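Local atomic coordinates of methyltransferase-like protein 5 (Pyrococcus horikoshii, PDB entry 1WY7), a protein that probably transfers methyl groups from S-adenosylmethionine to a nucleic acid, most likely RNA, and is bound here to the product S-adenosyl-L-homocysteine. Residues E26-P31 and I117-F122; S36-L41 and Y145-A150; S107-R112 and F138-V143. All coordinates share one frame; numbering follows the deposited sequence.

Contact 1 (E26-P31 and I117-F122). With SAH (S-adenosyl-L-homocysteine), chain E.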
loop_
_atom_site.group_PDB
_atom_site.type_symbol
_atom_site.label_atom_id
_atom_site.label_comp_id
_atom_site.label_asym_id
_atom_site.label_seq_id
_atom_site.Cartn_x
_atom_site.Cartn_y
_atom_site.Cartn_z
ATOM N N GLU A 26 -3.542 -12.894 -1.254
ATOM C CA GLU A 26 -4.275 -11.907 -0.473
ATOM C C GLU A 26 -4.738 -10.744 -1.341
ATOM O O GLU A 26 -4.461 -9.580 -1.031
ATOM C CB GLU A 26 -3.403 -11.364 0.666
ATOM C CG GLU A 26 -2.970 -12.389 1.706
ATOM C CD GLU A 26 -2.495 -11.730 2.991
ATOM O OE1 GLU A 26 -1.853 -12.409 3.819
ATOM O OE2 GLU A 26 -2.774 -10.528 3.177
ATOM N N GLN A 27 -5.447 -11.046 -2.424
ATOM C CA GLN A 27 -5.920 -9.990 -3.314
ATOM C C GLN A 27 -7.296 -9.424 -2.979
ATOM O O GLN A 27 -8.329 -9.996 -3.333
ATOM C CB GLN A 27 -5.915 -10.452 -4.778
ATOM C CG GLN A 27 -4.532 -10.797 -5.339
ATOM C CD GLN A 27 -4.561 -11.101 -6.835
ATOM O OE1 GLN A 27 -5.544 -11.634 -7.361
ATOM N NE2 GLN A 27 -3.477 -10.773 -7.523
ATOM N N TYR A 28 -7.295 -8.300 -2.277
ATOM C CA TYR A 28 -8.521 -7.586 -1.943
ATOM C C TYR A 28 -8.124 -6.117 -2.099
ATOM O O TYR A 28 -7.038 -5.712 -1.690
ATOM C CB TYR A 28 -8.987 -7.895 -0.504
ATOM C CG TYR A 28 -8.046 -7.423 0.587
ATOM C CD1 TYR A 28 -8.026 -6.086 0.993
ATOM C CD2 TYR A 28 -7.131 -8.300 1.175
ATOM C CE1 TYR A 28 -7.115 -5.629 1.944
ATOM C CE2 TYR A 28 -6.215 -7.848 2.129
ATOM C CZ TYR A 28 -6.211 -6.512 2.501
ATOM O OH TYR A 28 -5.259 -6.047 3.380
ATOM N N ARG A 29 -8.981 -5.325 -2.725
ATOM C CA ARG A 29 -8.680 -3.912 -2.928
ATOM C C ARG A 29 -8.576 -3.208 -1.578
ATOM O O ARG A 29 -9.317 -3.534 -0.650
ATOM C CB ARG A 29 -9.792 -3.264 -3.751
ATOM C CG ARG A 29 -11.157 -3.397 -3.084
ATOM C CD ARG A 29 -12.214 -2.654 -3.852
ATOM N NE ARG A 29 -11.818 -1.268 -4.068
ATOM C CZ ARG A 29 -12.543 -0.386 -4.746
ATOM N NH1 ARG A 29 -12.104 0.853 -4.899
ATOM N NH2 ARG A 29 -13.713 -0.742 -5.262
ATOM N N THR A 30 -7.663 -2.249 -1.459
ATOM C CA THR A 30 -7.525 -1.529 -0.194
ATOM C C THR A 30 -8.814 -0.745 0.040
ATOM O O THR A 30 -9.191 0.082 -0.784
ATOM C CB THR A 30 -6.354 -0.517 -0.208
ATOM O OG1 THR A 30 -5.136 -1.180 -0.584
ATOM C CG2 THR A 30 -6.174 0.092 1.180
ATOM N N PRO A 31 -9.511 -1.007 1.157
ATOM C CA PRO A 31 -10.759 -0.287 1.436
ATOM C C PRO A 31 -10.542 1.232 1.409
ATOM O O PRO A 31 -9.514 1.735 1.870
ATOM C CB PRO A 31 -11.153 -0.815 2.815
ATOM C CG PRO A 31 -10.647 -2.230 2.775
ATOM C CD PRO A 31 -9.262 -2.042 2.174
ATOM N N ILE A 117 4.440 3.359 -0.425
ATOM C CA ILE A 117 3.137 3.207 0.203
ATOM C C ILE A 117 2.751 1.785 -0.161
ATOM O O ILE A 117 3.040 1.329 -1.271
ATOM C CB ILE A 117 2.092 4.200 -0.340
ATOM C CG1 ILE A 117 1.880 3.996 -1.845
ATOM C CG2 ILE A 117 2.545 5.622 -0.021
ATOM C CD1 ILE A 117 0.893 4.999 -2.475
HETATM N N MSE A 118 2.135 1.066 0.770
HETATM C CA MSE A 118 1.754 -0.299 0.480
HETATM C C MSE A 118 0.741 -0.905 1.437
HETATM O O MSE A 118 0.684 -0.562 2.620
HETATM C CB MSE A 118 3.011 -1.204 0.427
HETATM C CG MSE A 118 3.870 -1.245 1.707
HETATM SE SE MSE A 118 5.356 -2.297 1.528
HETATM C CE MSE A 118 5.891 -2.393 3.194
ATOM N N ASN A 119 -0.062 -1.806 0.882
ATOM C CA ASN A 119 -1.063 -2.584 1.604
ATOM C C ASN A 119 -0.587 -3.992 1.237
ATOM O O ASN A 119 -1.209 -4.672 0.422
ATOM C CB ASN A 119 -2.464 -2.329 1.024
ATOM C CG ASN A 119 -3.552 -3.133 1.722
ATOM O OD1 ASN A 119 -4.712 -3.093 1.321
ATOM N ND2 ASN A 119 -3.185 -3.861 2.766
ATOM N N PRO A 120 0.542 -4.434 1.820
ATOM C CA PRO A 120 1.103 -5.759 1.536
ATOM C C PRO A 120 0.321 -6.897 2.153
ATOM O O PRO A 120 -0.509 -6.681 3.024
ATOM C CB PRO A 120 2.516 -5.649 2.108
ATOM C CG PRO A 120 2.289 -4.818 3.349
ATOM C CD PRO A 120 1.321 -3.743 2.870
ATOM N N PRO A 121 0.558 -8.131 1.685
ATOM C CA PRO A 121 -0.171 -9.260 2.271
ATOM C C PRO A 121 0.247 -9.347 3.732
ATOM O O PRO A 121 1.404 -9.080 4.058
ATOM C CB PRO A 121 0.312 -10.459 1.445
ATOM C CG PRO A 121 1.634 -10.024 0.923
ATOM C CD PRO A 121 1.409 -8.576 0.572
ATOM N N PHE A 122 -0.689 -9.694 4.609
ATOM C CA PHE A 122 -0.373 -9.791 6.025
ATOM C C PHE A 122 0.418 -11.064 6.345
ATOM O O PHE A 122 1.051 -11.168 7.396
ATOM C CB PHE A 122 -1.661 -9.700 6.848
ATOM C CG PHE A 122 -2.429 -8.419 6.619
ATOM C CD1 PHE A 122 -1.756 -7.203 6.513
ATOM C CD2 PHE A 122 -3.817 -8.426 6.513
ATOM C CE1 PHE A 122 -2.451 -6.012 6.303
ATOM C CE2 PHE A 122 -4.520 -7.239 6.306
ATOM C CZ PHE A 122 -3.834 -6.032 6.201
HETATM N N SAH E . -5.895 -3.577 -4.348
HETATM C CA SAH E . -4.983 -3.161 -3.263
HETATM C CB SAH E . -3.851 -4.199 -3.195
HETATM C CG SAH E . -4.307 -5.241 -2.238
HETATM S SD SAH E . -3.365 -6.727 -1.846
HETATM C C SAH E . -4.552 -1.752 -3.571
HETATM O O SAH E . -5.275 -1.063 -4.356
HETATM O OXT SAH E . -3.467 -1.399 -2.999
HETATM C "C5'" SAH E . -1.694 -6.438 -2.388
HETATM C "C4'" SAH E . -1.205 -7.068 -3.701
HETATM O "O4'" SAH E . 0.052 -7.750 -3.461
HETATM C "C3'" SAH E . -2.068 -8.185 -4.292
HETATM O "O3'" SAH E . -2.753 -7.543 -5.386
HETATM C "C2'" SAH E . -1.092 -9.236 -4.844
HETATM O "O2'" SAH E . -1.244 -9.778 -6.136
HETATM C "C1'" SAH E . 0.278 -8.591 -4.568
HETATM N N9 SAH E . 1.334 -9.534 -4.231
HETATM C C8 SAH E . 1.308 -10.677 -3.451
HETATM N N7 SAH E . 2.467 -11.277 -3.349
HETATM C C5 SAH E . 3.325 -10.486 -4.107
HETATM C C6 SAH E . 4.713 -10.559 -4.403
HETATM N N6 SAH E . 5.498 -11.546 -3.919
HETATM N N1 SAH E . 5.290 -9.604 -5.207
HETATM C C2 SAH E . 4.503 -8.610 -5.683
HETATM N N3 SAH E . 3.179 -8.429 -5.471
HETATM C C4 SAH E . 2.639 -9.409 -4.661
HETATM O O HOH W 1 -3.069 -7.654 3.153
#
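Glu-26 lies against Pro-121, CA to CA 5.6 Å, and Thr-30 against Asn-119, where residues 26-30 and 119-122 run in roughly opposed directions, 145° apart. Asn-119 suits the centre, since its amide can give and take at once. Its CG stands anti to the backbone nitrogen (chi1 179°), which carries the amide across to the other segment. There OD1 accepts the hydroxyl of Thr-30, OG1 to OD1 2.7 Å, in the carbonyl plane on a lone pair, while ND2 donates to Tyr-28 OH at 3.1 Å, tilted from the amide plane. Held at both ends, the amide cannot readily flip. With a leucine in its place, Thr-30 would probably lose its acceptor and the Tyr-28 hydroxyl its donor.

That hydroxyl donates onward to a water 2.7 Å from OH. The water donates to Glu-26 OE2 and Pro-120 O, and sits over the centre of one face of the Phe-122 ring. Glu-26 crosses Pro-121 at about a right angle, CD to CB 3.4 Å. Its OE2 also takes the N-H of Phe-122, N to OE2 2.7 Å, on its syn side but out of the carboxylate plane; OE1 is bonded to the backbone N-H groups of Gly-123 and Ser-124. Gln-27 NE2 donates to the ribose O2' of S-adenosyl-L-homocysteine at 2.8 Å. The Asn-Pro-Pro-Phe sequence after the strand is the hallmark of amino-group methyltransferases, and this buried chain of polar bonds holds it in a set shape beside the cofactor product.

Contact 2 (S36-L41 and Y145-A150)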
loop_
_atom_site.group_PDB
_atom_site.type_symbol
_atom_site.label_atom_id
_atom_site.label_comp_id
_atom_site.label_asym_id
_atom_site.label_seq_id
_atom_site.Cartn_x
_atom_site.Cartn_y
_atom_site.Cartn_z
ATOM N N SER A 36 -7.662 6.108 2.395
ATOM C CA SER A 36 -7.780 7.552 2.636
ATOM C C SER A 36 -6.923 7.973 3.814
ATOM O O SER A 36 -6.235 8.978 3.745
ATOM C CB SER A 36 -9.225 7.954 2.970
ATOM O OG SER A 36 -10.056 7.778 1.850
ATOM N N GLU A 37 -6.995 7.222 4.909
ATOM C CA GLU A 37 -6.212 7.524 6.104
ATOM C C GLU A 37 -4.719 7.532 5.810
ATOM O O GLU A 37 -4.006 8.482 6.139
ATOM C CB GLU A 37 -6.467 6.486 7.197
ATOM C CG GLU A 37 -7.804 6.608 7.909
ATOM C CD GLU A 37 -7.868 7.776 8.902
ATOM O OE1 GLU A 37 -8.873 7.854 9.635
ATOM O OE2 GLU A 37 -6.934 8.611 8.961
ATOM N N LEU A 38 -4.244 6.459 5.192
ATOM C CA LEU A 38 -2.826 6.349 4.899
ATOM C C LEU A 38 -2.361 7.489 4.002
ATOM O O LEU A 38 -1.354 8.128 4.294
ATOM C CB LEU A 38 -2.522 4.983 4.249
ATOM C CG LEU A 38 -1.075 4.696 3.807
ATOM C CD1 LEU A 38 -0.870 3.190 3.610
ATOM C CD2 LEU A 38 -0.763 5.462 2.516
ATOM N N LEU A 39 -3.104 7.734 2.920
ATOM C CA LEU A 39 -2.759 8.776 1.954
ATOM C C LEU A 39 -2.846 10.196 2.501
ATOM O O LEU A 39 -1.982 11.026 2.224
ATOM C CB LEU A 39 -3.649 8.648 0.712
ATOM C CG LEU A 39 -3.361 7.454 -0.201
ATOM C CD1 LEU A 39 -4.524 7.235 -1.145
ATOM C CD2 LEU A 39 -2.083 7.710 -0.981
ATOM N N TRP A 40 -3.890 10.481 3.270
ATOM C CA TRP A 40 -4.037 11.815 3.826
ATOM C C TRP A 40 -2.899 12.090 4.790
ATOM O O TRP A 40 -2.334 13.173 4.794
ATOM C CB TRP A 40 -5.369 11.966 4.550
ATOM C CG TRP A 40 -5.725 13.393 4.665
ATOM C CD1 TRP A 40 -5.618 14.186 5.772
ATOM C CD2 TRP A 40 -6.153 14.244 3.595
ATOM N NE1 TRP A 40 -5.947 15.484 5.455
ATOM C CE2 TRP A 40 -6.280 15.548 4.125
ATOM C CE3 TRP A 40 -6.437 14.031 2.238
ATOM C CZ2 TRP A 40 -6.678 16.637 3.346
ATOM C CZ3 TRP A 40 -6.834 15.109 1.460
ATOM C CH2 TRP A 40 -6.950 16.399 2.018
ATOM N N LEU A 41 -2.559 11.090 5.603
ATOM C CA LEU A 41 -1.462 11.229 6.552
ATOM C C LEU A 41 -0.177 11.556 5.797
ATOM O O LEU A 41 0.530 12.514 6.131
ATOM C CB LEU A 41 -1.269 9.933 7.341
ATOM C CG LEU A 41 0.014 9.871 8.179
ATOM C CD1 LEU A 41 -0.013 10.973 9.227
ATOM C CD2 LEU A 41 0.134 8.506 8.844
ATOM N N TYR A 145 5.191 3.868 4.169
ATOM C CA TYR A 145 3.837 3.844 4.723
ATOM C C TYR A 145 3.295 2.454 4.419
ATOM O O TYR A 145 3.243 2.047 3.260
ATOM C CB TYR A 145 2.924 4.896 4.062
ATOM C CG TYR A 145 3.232 6.340 4.424
ATOM C CD1 TYR A 145 2.591 6.977 5.495
ATOM C CD2 TYR A 145 4.171 7.064 3.695
ATOM C CE1 TYR A 145 2.887 8.310 5.823
ATOM C CE2 TYR A 145 4.478 8.383 4.006
ATOM C CZ TYR A 145 3.835 9.003 5.071
ATOM O OH TYR A 145 4.165 10.305 5.382
ATOM N N SER A 146 2.891 1.727 5.452
ATOM C CA SER A 146 2.378 0.386 5.256
ATOM C C SER A 146 1.203 0.080 6.160
ATOM O O SER A 146 0.905 0.827 7.088
ATOM C CB SER A 146 3.494 -0.642 5.488
ATOM O OG SER A 146 3.068 -1.937 5.097
ATOM N N ILE A 147 0.524 -1.026 5.875
ATOM C CA ILE A 147 -0.629 -1.439 6.658
ATOM C C ILE A 147 -0.404 -2.853 7.175
ATOM O O ILE A 147 0.079 -3.710 6.445
ATOM C CB ILE A 147 -1.918 -1.395 5.803
ATOM C CG1 ILE A 147 -2.162 0.037 5.301
ATOM C CG2 ILE A 147 -3.100 -1.880 6.619
ATOM C CD1 ILE A 147 -3.393 0.188 4.438
ATOM N N HIS A 148 -0.756 -3.092 8.430
ATOM C CA HIS A 148 -0.579 -4.407 9.036
ATOM C C HIS A 148 -1.655 -4.687 10.073
ATOM O O HIS A 148 -2.331 -3.771 10.545
ATOM C CB HIS A 148 0.791 -4.490 9.704
ATOM C CG HIS A 148 1.929 -4.302 8.753
ATOM N ND1 HIS A 148 2.396 -5.321 7.948
ATOM C CD2 HIS A 148 2.643 -3.202 8.423
ATOM C CE1 HIS A 148 3.349 -4.853 7.163
ATOM N NE2 HIS A 148 3.518 -3.570 7.428
ATOM N N LEU A 149 -1.797 -5.962 10.415
ATOM C CA LEU A 149 -2.766 -6.415 11.407
ATOM C C LEU A 149 -2.490 -5.807 12.778
ATOM O O LEU A 149 -1.371 -5.899 13.290
ATOM C CB LEU A 149 -2.705 -7.936 11.521
ATOM C CG LEU A 149 -3.744 -8.781 10.798
ATOM C CD1 LEU A 149 -4.047 -8.195 9.465
ATOM C CD2 LEU A 149 -3.231 -10.203 10.665
ATOM N N ALA A 150 -3.511 -5.196 13.367
ATOM C CA ALA A 150 -3.385 -4.584 14.681
ATOM C C ALA A 150 -3.404 -5.655 15.767
ATOM O O ALA A 150 -4.328 -5.714 16.569
ATOM C CB ALA A 150 -4.525 -3.608 14.901
#
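Leu-38 reaches the strand because its CG is anti to the backbone nitrogen (chi1 177°), and Tyr-145 meets it with a CG anti to its own carbonyl carbon (chi1 -71°), which sends the ring along the helix toward Leu-41 and leaves CB for Leu-38. The two leucines lie one turn apart on helix 32-44. Leu-38 CG rests 4.0 Å from Tyr-145 CB, while its CD1 branch passes on to Ile-147 CG1 at 3.8 Å. Leu-41 touches the ring at its edge, CG to CE1 4.0 Å. Branched and aromatic side chains suit this place, where a helix packs on a face of the central sheet, as in the Rossmann-like methyltransferase fold, nearly antiparallel to the strand at 156° and with the axes 9.4 Å apart. Leu-38 also touches Ile-197 of strand 191-202.

Tyr-145 lays its ring beside the helix, and its hydroxyl bonds to Asp-47 and Arg-199. The side chains meet across the interface through carbon atoms, so fit depends on shape and on exclusion of water, while the phenol's polar partners tether the far end of the ring and probably limit its sliding against the leucines.

Contact 3 (S107-R112 and F138-V143)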
loop_
_atom_site.group_PDB
_atom_site.type_symbol
_atom_site.label_atom_id
_atom_site.label_comp_id
_atom_site.label_asym_id
_atom_site.label_seq_id
_atom_site.Cartn_x
_atom_site.Cartn_y
_atom_site.Cartn_z
ATOM N N SER A 107 10.520 -8.525 -4.494
ATOM C CA SER A 107 11.951 -8.591 -4.214
ATOM C C SER A 107 12.830 -8.319 -5.420
ATOM O O SER A 107 13.991 -7.974 -5.253
ATOM C CB SER A 107 12.331 -9.952 -3.619
ATOM O OG SER A 107 12.145 -10.993 -4.563
ATOM N N GLU A 108 12.284 -8.455 -6.626
ATOM C CA GLU A 108 13.075 -8.226 -7.833
ATOM C C GLU A 108 13.120 -6.771 -8.283
ATOM O O GLU A 108 13.937 -6.402 -9.120
ATOM C CB GLU A 108 12.570 -9.135 -8.952
ATOM C CG GLU A 108 12.661 -10.614 -8.579
ATOM C CD GLU A 108 12.190 -11.537 -9.686
ATOM O OE1 GLU A 108 10.978 -11.510 -10.029
ATOM O OE2 GLU A 108 13.038 -12.291 -10.217
ATOM N N PHE A 109 12.248 -5.948 -7.709
ATOM C CA PHE A 109 12.183 -4.523 -8.021
ATOM C C PHE A 109 13.313 -3.826 -7.261
ATOM O O PHE A 109 13.536 -4.101 -6.086
ATOM C CB PHE A 109 10.804 -3.988 -7.588
ATOM C CG PHE A 109 10.648 -2.491 -7.712
ATOM C CD1 PHE A 109 10.626 -1.685 -6.581
ATOM C CD2 PHE A 109 10.511 -1.891 -8.960
ATOM C CE1 PHE A 109 10.468 -0.302 -6.690
ATOM C CE2 PHE A 109 10.354 -0.512 -9.081
ATOM C CZ PHE A 109 10.332 0.285 -7.943
ATOM N N ASN A 110 14.050 -2.943 -7.924
ATOM C CA ASN A 110 15.122 -2.255 -7.217
ATOM C C ASN A 110 15.474 -0.881 -7.769
ATOM O O ASN A 110 16.602 -0.623 -8.178
ATOM C CB ASN A 110 16.373 -3.144 -7.137
ATOM C CG ASN A 110 16.915 -3.502 -8.488
ATOM O OD1 ASN A 110 18.025 -3.106 -8.843
ATOM N ND2 ASN A 110 16.141 -4.257 -9.260
ATOM N N SER A 111 14.482 0.000 -7.772
ATOM C CA SER A 111 14.661 1.369 -8.226
ATOM C C SER A 111 14.454 2.219 -6.985
ATOM O O SER A 111 13.503 2.008 -6.236
ATOM C CB SER A 111 13.608 1.750 -9.266
ATOM O OG SER A 111 13.665 0.901 -10.388
ATOM N N ARG A 112 15.339 3.177 -6.760
ATOM C CA ARG A 112 15.203 4.035 -5.596
ATOM C C ARG A 112 14.097 5.067 -5.821
ATOM O O ARG A 112 14.012 5.678 -6.882
ATOM C CB ARG A 112 16.528 4.728 -5.299
ATOM C CG ARG A 112 16.498 5.525 -4.025
ATOM C CD ARG A 112 17.793 5.387 -3.256
ATOM N NE ARG A 112 17.656 5.925 -1.905
ATOM C CZ ARG A 112 17.262 5.221 -0.845
ATOM N NH1 ARG A 112 16.968 3.935 -0.964
ATOM N NH2 ARG A 112 17.147 5.812 0.335
ATOM N N PHE A 138 12.253 -0.826 2.837
ATOM C CA PHE A 138 13.365 -0.243 3.587
ATOM C C PHE A 138 14.601 -0.039 2.715
ATOM O O PHE A 138 15.372 0.901 2.905
ATOM C CB PHE A 138 13.698 -1.134 4.776
ATOM C CG PHE A 138 12.608 -1.190 5.798
ATOM C CD1 PHE A 138 12.430 -2.320 6.581
ATOM C CD2 PHE A 138 11.742 -0.111 5.963
ATOM C CE1 PHE A 138 11.408 -2.383 7.509
ATOM C CE2 PHE A 138 10.718 -0.160 6.890
ATOM C CZ PHE A 138 10.548 -1.301 7.666
ATOM N N GLU A 139 14.764 -0.921 1.745
ATOM C CA GLU A 139 15.884 -0.895 0.817
ATOM C C GLU A 139 15.829 0.266 -0.187
ATOM O O GLU A 139 16.832 0.940 -0.426
ATOM C CB GLU A 139 15.884 -2.226 0.047
ATOM C CG GLU A 139 17.190 -2.623 -0.581
ATOM C CD GLU A 139 17.001 -3.433 -1.861
ATOM O OE1 GLU A 139 16.077 -4.274 -1.920
ATOM O OE2 GLU A 139 17.787 -3.225 -2.811
ATOM N N ILE A 140 14.652 0.505 -0.769
ATOM C CA ILE A 140 14.520 1.543 -1.795
ATOM C C ILE A 140 14.059 2.940 -1.388
ATOM O O ILE A 140 14.058 3.849 -2.217
ATOM C CB ILE A 140 13.580 1.084 -2.949
ATOM C CG1 ILE A 140 12.139 0.935 -2.446
ATOM C CG2 ILE A 140 14.053 -0.237 -3.516
ATOM C CD1 ILE A 140 11.112 0.733 -3.576
ATOM N N SER A 141 13.675 3.133 -0.134
ATOM C CA SER A 141 13.208 4.452 0.284
ATOM C C SER A 141 13.600 4.784 1.715
ATOM O O SER A 141 14.018 3.910 2.468
ATOM C CB SER A 141 11.677 4.532 0.148
ATOM O OG SER A 141 11.183 5.815 0.520
ATOM N N ASP A 142 13.466 6.054 2.082
ATOM C CA ASP A 142 13.771 6.501 3.440
ATOM C C ASP A 142 12.485 6.753 4.237
ATOM O O ASP A 142 12.531 6.923 5.459
ATOM C CB ASP A 142 14.636 7.766 3.410
ATOM C CG ASP A 142 16.100 7.469 3.093
ATOM O OD1 ASP A 142 16.821 8.415 2.704
ATOM O OD2 ASP A 142 16.529 6.298 3.244
ATOM N N VAL A 143 11.347 6.776 3.537
ATOM C CA VAL A 143 10.038 6.949 4.174
ATOM C C VAL A 143 9.079 5.875 3.656
ATOM O O VAL A 143 8.834 5.772 2.454
ATOM C CB VAL A 143 9.422 8.343 3.889
ATOM C CG1 VAL A 143 8.045 8.437 4.561
ATOM C CG2 VAL A 143 10.332 9.449 4.425
#
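The guanidinium of Arg-112 lies with one face under Ile-140 O, while Glu-139 O and the Asp-142 carboxylate stand at its edge; the Phe-109 ring has the backbone nitrogen of Ser-111 over one face and Ile-140 CD1 at its edge. The ring contact is tight, Phe-109 CE1 to Ile-140 CD1 3.3 Å. Ile-140 fills the middle of the interface: CG1 sits between the backbone nitrogen and carbonyl carbon (chi1 67°), from where CD1 reaches the ring, and CB packs 3.4 Å from Ser-111 O. Isoleucine suits the place, since one branch extends to the ring edge while CB and CG2 pack on that carbonyl.

Arg-112 serves the end of the helix. Its NH1 lies 3.0 Å from Glu-139 O, and its NH2 makes a salt bridge to Asp-142 OD2, also 3.0 Å. The hydrogen bond in that bridge is weak, bent to 122° at the hydrogen, and the two planes are turned 68° apart. Carbonyls gather where a helix finishes, so a positive charge here is likely to be favourable. The backbone joins in as well, Arg-112 CA offering its hydrogen to Ile-140 O at 3.6 Å.

Phe-109 turns inward to Ile-76 and Val-78 of strand 74-79, and Lys-136 of helix 131-140 bonds the carbonyl of Phe-109 and forms a salt bridge with Glu-139. Ile-140 also packs on Val-116 of strand 115-118. The contact thus joins the loop entering strand 115-118 to the end of helix 131-140 and the turn into strand 143-149.

How the contacts relate
The three contacts lie about strands 115-118 and 143-149, neighbours in the seven-stranded methyltransferase sheet. Contacts 1 and 2 are close, with centres 10 Å apart, and meet through these strands, where Met-118 N is probably bonded to Tyr-145 O; Phe-122 also packs on Leu-149. Contact 3 lies about 18 Å from the centre of either. Its segments lead into those same strands, the second ending on the first residue of strand 143-149. It is nested in the loop closed by contact 2, whereas contact 1 alternates with both along the chain. Contact 1 shapes the cofactor pocket, contact 2 covers a sheet face, and contact 3 joins the loop before strand 115-118 to the end of helix 131-140.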